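Long-range contact in putative 6-pyruvoyl tetrahydrobiopterin synthase (Caenorhabditis elegans, PDB 2G64), which probably converts 7,8-dihydroneopterin triphosphate into 6-pyruvoyl tetrahydropterin, with loss of triphosphate, as a zinc-dependent homohexameric enzyme of tetrahydrobiopterin biosynthesis: residues A[66-79]-A[108-121]. The protein carries 1 engineered substitution. Sequence-based numbering, arbitrary orientation. Where two conformers were deposited one is given.
Sequences YDLAKLKKEMSLVL and MFEKLKSVMSNPSV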
loop_
_atom_site.group_PDB
_atom_site.type_symbol
_atom_site.label_atom_id
_atom_site.label_comp_id
_atom_site.label_asym_id
_atom_site.label_seq_id
_atom_site.Cartn_x
_atom_site.Cartn_y
_atom_site.Cartn_z
ATOM N N TYR A 66 24.231 2.768 10.088
ATOM C CA TYR A 66 24.446 1.443 10.658
ATOM C C TYR A 66 24.590 0.475 9.494
ATOM O O TYR A 66 24.034 0.686 8.414
ATOM C CB TYR A 66 23.222 1.042 11.516
ATOM C CG TYR A 66 23.397 -0.081 12.545
ATOM C CD1 TYR A 66 23.893 0.179 13.820
ATOM C CD2 TYR A 66 22.988 -1.385 12.259
ATOM C CE1 TYR A 66 24.005 -0.843 14.787
ATOM C CE2 TYR A 66 23.099 -2.421 13.222
ATOM C CZ TYR A 66 23.607 -2.142 14.475
ATOM O OH TYR A 66 23.708 -3.144 15.425
ATOM N N ASP A 67 25.310 -0.614 9.730
ATOM C CA ASP A 67 25.473 -1.645 8.709
ATOM C C ASP A 67 24.182 -2.469 8.543
ATOM O O ASP A 67 23.786 -3.182 9.463
ATOM C CB ASP A 67 26.642 -2.538 9.116
ATOM C CG ASP A 67 26.845 -3.707 8.173
ATOM O OD1 ASP A 67 26.910 -3.487 6.955
ATOM O OD2 ASP A 67 26.942 -4.848 8.660
ATOM N N LEU A 68 23.523 -2.350 7.393
ATOM C CA LEU A 68 22.235 -3.028 7.190
ATOM C C LEU A 68 22.375 -4.545 7.270
ATOM O O LEU A 68 21.476 -5.229 7.770
ATOM C CB LEU A 68 21.548 -2.607 5.878
ATOM C CG LEU A 68 20.246 -3.356 5.524
ATOM C CD1 LEU A 68 19.155 -3.142 6.565
ATOM C CD2 LEU A 68 19.717 -3.018 4.141
ATOM N N ALA A 69 23.503 -5.070 6.791
ATOM C CA ALA A 69 23.746 -6.507 6.858
ATOM C C ALA A 69 23.740 -6.995 8.307
ATOM O O ALA A 69 23.146 -8.035 8.620
ATOM C CB ALA A 69 25.065 -6.862 6.183
ATOM N N LYS A 70 24.397 -6.232 9.181
ATOM C CA LYS A 70 24.435 -6.514 10.615
ATOM C C LYS A 70 23.055 -6.392 11.267
ATOM O O LYS A 70 22.662 -7.249 12.068
ATOM C CB LYS A 70 25.393 -5.563 11.320
ATOM C CG LYS A 70 26.716 -6.188 11.725
ATOM C CD LYS A 70 27.707 -5.132 12.206
ATOM C CE LYS A 70 29.068 -5.272 11.516
ATOM N NZ LYS A 70 29.205 -4.396 10.301
ATOM N N LEU A 71 22.336 -5.320 10.938
ATOM C CA LEU A 71 20.962 -5.137 11.446
ATOM C C LEU A 71 20.078 -6.312 11.020
ATOM O O LEU A 71 19.288 -6.815 11.819
ATOM C CB LEU A 71 20.359 -3.822 10.929
ATOM C CG LEU A 71 19.010 -3.409 11.543
ATOM C CD1 LEU A 71 19.132 -3.318 13.060
ATOM C CD2 LEU A 71 18.469 -2.094 10.957
ATOM N N LYS A 72 20.198 -6.742 9.762
ATOM C CA LYS A 72 19.377 -7.852 9.279
ATOM C C LYS A 72 19.557 -9.104 10.129
ATOM O O LYS A 72 18.567 -9.754 10.483
ATOM C CB LYS A 72 19.627 -8.128 7.795
ATOM C CG LYS A 72 18.897 -7.168 6.883
ATOM C CD LYS A 72 19.360 -7.313 5.436
ATOM C CE LYS A 72 18.974 -8.664 4.859
ATOM N NZ LYS A 72 19.723 -8.976 3.609
ATOM N N LYS A 73 20.813 -9.408 10.475
ATOM C CA LYS A 73 21.141 -10.566 11.313
ATOM C C LYS A 73 20.581 -10.442 12.729
ATOM O O LYS A 73 20.032 -11.416 13.277
ATOM C CB LYS A 73 22.660 -10.787 11.353
ATOM C CG LYS A 73 23.222 -11.508 10.134
ATOM C CD LYS A 73 24.716 -11.797 10.293
ATOM C CE LYS A 73 25.075 -12.132 11.734
ATOM N NZ LYS A 73 26.468 -12.649 11.854
ATOM N N GLU A 74 20.711 -9.252 13.318
ATOM C CA GLU A 74 20.246 -8.992 14.662
ATOM C C GLU A 74 18.724 -9.051 14.693
ATOM O O GLU A 74 18.154 -9.652 15.599
ATOM C CB GLU A 74 20.748 -7.629 15.150
ATOM C CG GLU A 74 22.245 -7.650 15.448
ATOM C CD GLU A 74 22.934 -6.296 15.286
ATOM O OE1 GLU A 74 22.270 -5.272 15.005
ATOM O OE2 GLU A 74 24.164 -6.260 15.443
ATOM N N MET A 75 18.074 -8.429 13.709
ATOM C CA MET A 75 16.606 -8.494 13.629
ATOM C C MET A 75 16.115 -9.941 13.435
ATOM O O MET A 75 15.097 -10.330 14.006
ATOM C CB MET A 75 16.075 -7.588 12.518
ATOM C CG MET A 75 16.148 -6.106 12.892
ATOM S SD MET A 75 15.596 -5.016 11.568
ATOM C CE MET A 75 13.856 -5.479 11.370
ATOM N N SER A 76 16.837 -10.727 12.638
ATOM C CA SER A 76 16.503 -12.146 12.435
ATOM C C SER A 76 16.480 -12.911 13.754
ATOM O O SER A 76 15.594 -13.734 13.996
ATOM C CB SER A 76 17.486 -12.816 11.464
ATOM O OG SER A 76 16.963 -14.050 10.985
ATOM N N LEU A 77 17.456 -12.637 14.610
ATOM C CA LEU A 77 17.552 -13.288 15.916
ATOM C C LEU A 77 16.310 -13.026 16.759
ATOM O O LEU A 77 15.772 -13.938 17.407
ATOM C CB LEU A 77 18.787 -12.795 16.652
ATOM C CG LEU A 77 20.116 -13.385 16.202
ATOM C CD1 LEU A 77 21.218 -12.760 17.026
ATOM C CD2 LEU A 77 20.109 -14.923 16.364
ATOM N N VAL A 78 15.826 -11.787 16.719
ATOM C CA VAL A 78 14.608 -11.435 17.434
ATOM C C VAL A 78 13.387 -12.104 16.779
ATOM O O VAL A 78 12.523 -12.658 17.470
ATOM C CB VAL A 78 14.411 -9.891 17.499
ATOM C CG1 VAL A 78 13.195 -9.531 18.327
ATOM C CG2 VAL A 78 15.679 -9.196 18.058
ATOM N N LEU A 79 13.312 -12.034 15.451
ATOM C CA LEU A 79 12.161 -12.559 14.718
ATOM C C LEU A 79 12.028 -14.078 14.911
ATOM O O LEU A 79 10.927 -14.620 14.910
ATOM C CB LEU A 79 12.269 -12.203 13.234
ATOM C CG LEU A 79 11.925 -10.740 12.915
ATOM C CD1 LEU A 79 12.451 -10.417 11.500
ATOM C CD2 LEU A 79 10.420 -10.501 13.012
ATOM N N MET A 108 9.905 -6.467 21.623
ATOM C CA MET A 108 10.773 -6.512 20.455
ATOM C C MET A 108 11.904 -5.480 20.577
ATOM O O MET A 108 13.046 -5.761 20.233
ATOM C CB MET A 108 9.979 -6.273 19.172
ATOM C CG MET A 108 8.877 -7.321 18.948
ATOM S SD MET A 108 9.480 -8.971 18.533
ATOM C CE MET A 108 10.016 -8.729 16.820
ATOM N N PHE A 109 11.560 -4.290 21.043
ATOM C CA PHE A 109 12.560 -3.247 21.324
ATOM C C PHE A 109 13.627 -3.786 22.286
ATOM O O PHE A 109 14.829 -3.694 22.021
ATOM C CB PHE A 109 11.856 -2.042 21.941
ATOM C CG PHE A 109 12.736 -0.838 22.145
ATOM C CD1 PHE A 109 12.772 0.179 21.204
ATOM C CD2 PHE A 109 13.513 -0.716 23.300
ATOM C CE1 PHE A 109 13.575 1.318 21.406
ATOM C CE2 PHE A 109 14.310 0.413 23.513
ATOM C CZ PHE A 109 14.337 1.431 22.556
ATOM N N GLU A 110 13.194 -4.339 23.409
ATOM C CA GLU A 110 14.154 -4.778 24.421
ATOM C C GLU A 110 14.982 -5.987 23.975
ATOM O O GLU A 110 16.193 -6.047 24.229
ATOM C CB GLU A 110 13.457 -5.031 25.763
ATOM C CG GLU A 110 12.942 -3.755 26.447
ATOM C CD GLU A 110 14.060 -2.750 26.779
ATOM O OE1 GLU A 110 15.224 -3.169 26.945
ATOM O OE2 GLU A 110 13.774 -1.533 26.874
ATOM N N LYS A 111 14.342 -6.952 23.308
ATOM C CA LYS A 111 15.057 -8.125 22.797
ATOM C C LYS A 111 16.081 -7.721 21.719
ATOM O O LYS A 111 17.218 -8.212 21.690
ATOM C CB LYS A 111 14.078 -9.170 22.252
ATOM C CG LYS A 111 14.748 -10.396 21.657
ATOM C CD LYS A 111 15.224 -11.333 22.774
ATOM C CE LYS A 111 16.164 -12.400 22.232
ATOM N NZ LYS A 111 16.894 -13.077 23.343
ATOM N N LEU A 112 15.691 -6.799 20.851
ATOM C CA LEU A 112 16.619 -6.329 19.821
ATOM C C LEU A 112 17.772 -5.614 20.489
ATOM O O LEU A 112 18.927 -5.881 20.184
ATOM C CB LEU A 112 15.949 -5.395 18.827
ATOM C CG LEU A 112 16.883 -4.833 17.761
ATOM C CD1 LEU A 112 17.578 -5.980 17.001
ATOM C CD2 LEU A 112 16.132 -3.888 16.797
ATOM N N LYS A 113 17.456 -4.711 21.403
ATOM C CA LYS A 113 18.526 -3.974 22.090
ATOM C C LYS A 113 19.558 -4.940 22.703
ATOM O O LYS A 113 20.774 -4.700 22.642
ATOM C CB LYS A 113 17.931 -3.025 23.113
ATOM C CG LYS A 113 18.766 -1.799 23.411
ATOM C CD LYS A 113 17.900 -0.753 24.090
ATOM C CE LYS A 113 18.633 -0.065 25.225
ATOM N NZ LYS A 113 17.705 0.766 26.047
ATOM N N SER A 114 19.059 -6.060 23.227
ATOM C CA SER A 114 19.859 -7.109 23.847
ATOM C C SER A 114 20.808 -7.860 22.906
ATOM O O SER A 114 21.769 -8.465 23.362
ATOM C CB SER A 114 18.949 -8.099 24.594
ATOM O OG SER A 114 18.566 -9.180 23.769
ATOM N N VAL A 115 20.551 -7.830 21.601
ATOM C CA VAL A 115 21.383 -8.573 20.655
ATOM C C VAL A 115 22.195 -7.671 19.734
ATOM O O VAL A 115 23.013 -8.147 18.948
ATOM C CB VAL A 115 20.596 -9.638 19.824
ATOM C CG1 VAL A 115 19.954 -10.681 20.738
ATOM C CG2 VAL A 115 19.563 -8.997 18.882
ATOM N N MET A 116 21.990 -6.363 19.838
ATOM C CA MET A 116 22.607 -5.447 18.878
ATOM C C MET A 116 24.094 -5.236 19.101
ATOM O O MET A 116 24.526 -5.030 20.230
ATOM C CB MET A 116 21.906 -4.094 18.886
ATOM C CG MET A 116 20.670 -4.055 18.031
ATOM S SD MET A 116 19.885 -2.452 18.149
ATOM C CE MET A 116 20.831 -1.541 16.902
ATOM N N SER A 117 24.848 -5.249 18.005
ATOM C CA SER A 117 26.268 -4.862 18.022
ATOM C C SER A 117 26.502 -3.421 18.495
ATOM O O SER A 117 27.446 -3.153 19.238
ATOM C CB SER A 117 26.966 -5.156 16.673
ATOM O OG SER A 117 26.339 -4.529 15.551
ATOM N N ASN A 118 25.624 -2.506 18.091
ATOM C CA ASN A 118 25.668 -1.119 18.577
ATOM C C ASN A 118 24.282 -0.611 19.006
ATOM O O ASN A 118 23.581 0.055 18.225
ATOM C CB ASN A 118 26.294 -0.197 17.509
ATOM C CG ASN A 118 26.283 1.280 17.911
ATOM O OD1 ASN A 118 26.331 1.618 19.096
ATOM N ND2 ASN A 118 26.228 2.163 16.916
ATOM N N PRO A 119 23.872 -0.944 20.232
ATOM C CA PRO A 119 22.494 -0.677 20.653
ATOM C C PRO A 119 22.217 0.803 20.909
ATOM O O PRO A 119 21.053 1.205 20.987
ATOM C CB PRO A 119 22.344 -1.499 21.936
ATOM C CG PRO A 119 23.744 -1.690 22.436
ATOM C CD PRO A 119 24.662 -1.629 21.270
ATOM N N SER A 120 23.270 1.609 21.018
ATOM C CA SER A 120 23.099 3.045 21.279
ATOM C C SER A 120 22.300 3.780 20.180
ATOM O O SER A 120 21.599 4.744 20.472
ATOM C CB SER A 120 24.460 3.729 21.507
ATOM O OG SER A 120 25.175 3.828 20.284
ATOM N N VAL A 121 22.393 3.313 18.934
ATOM C CA VAL A 121 21.612 3.923 17.845
ATOM C C VAL A 121 20.143 3.479 17.733
ATOM O O VAL A 121 19.410 4.037 16.921
ATOM C CB VAL A 121 22.290 3.805 16.449
ATOM C CG1 VAL A 121 23.602 4.587 16.412
ATOM C CG2 VAL A 121 22.486 2.355 16.055
#
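E74 and V78 of helix 68-79 meet helix 108-115 and the turn after it in a helix-helix contact, apolar at one end and polar at the other, between the two long helices packed on one side of the antiparallel sheet of the T-fold, the fold of the PTPS family. The axes run at 128° to each other, 9.0 Å apart at closest approach. V78 is a knob in the hole formed by M108, K111, L112 and V115. With CG1 anti to the backbone N (chi1 -176°), that methyl meets M108 CE at 3.6 Å, while V78 CG2 presses tightly on L112 CA at 3.5 Å.

At the polar end, E74 OE2 accepts from S117 OG through its syn lone pair (2.8 Å) and from S117 N at the same distance, the latter arriving from above the carboxylate plane, 66° out of it. E74 OE1 takes the Y66 hydroxyl at 2.6 Å, also syn, and Y66 OH weakly accepts from N118 N (3.3 Å). An alanine here would remove the carboxylate and would probably leave S117 N and the hydroxyls of S117 and Y66 without this acceptor, the turn held less firmly. V121 CG2 lies 3.4 Å from Y66 CD1, oblique to the ring.

Beneath the pair runs strand 44-57, where Y66 rests on L54, M108 on W50, and both M75 and L112 on V52; M116 reaches L122 of strand 122-128.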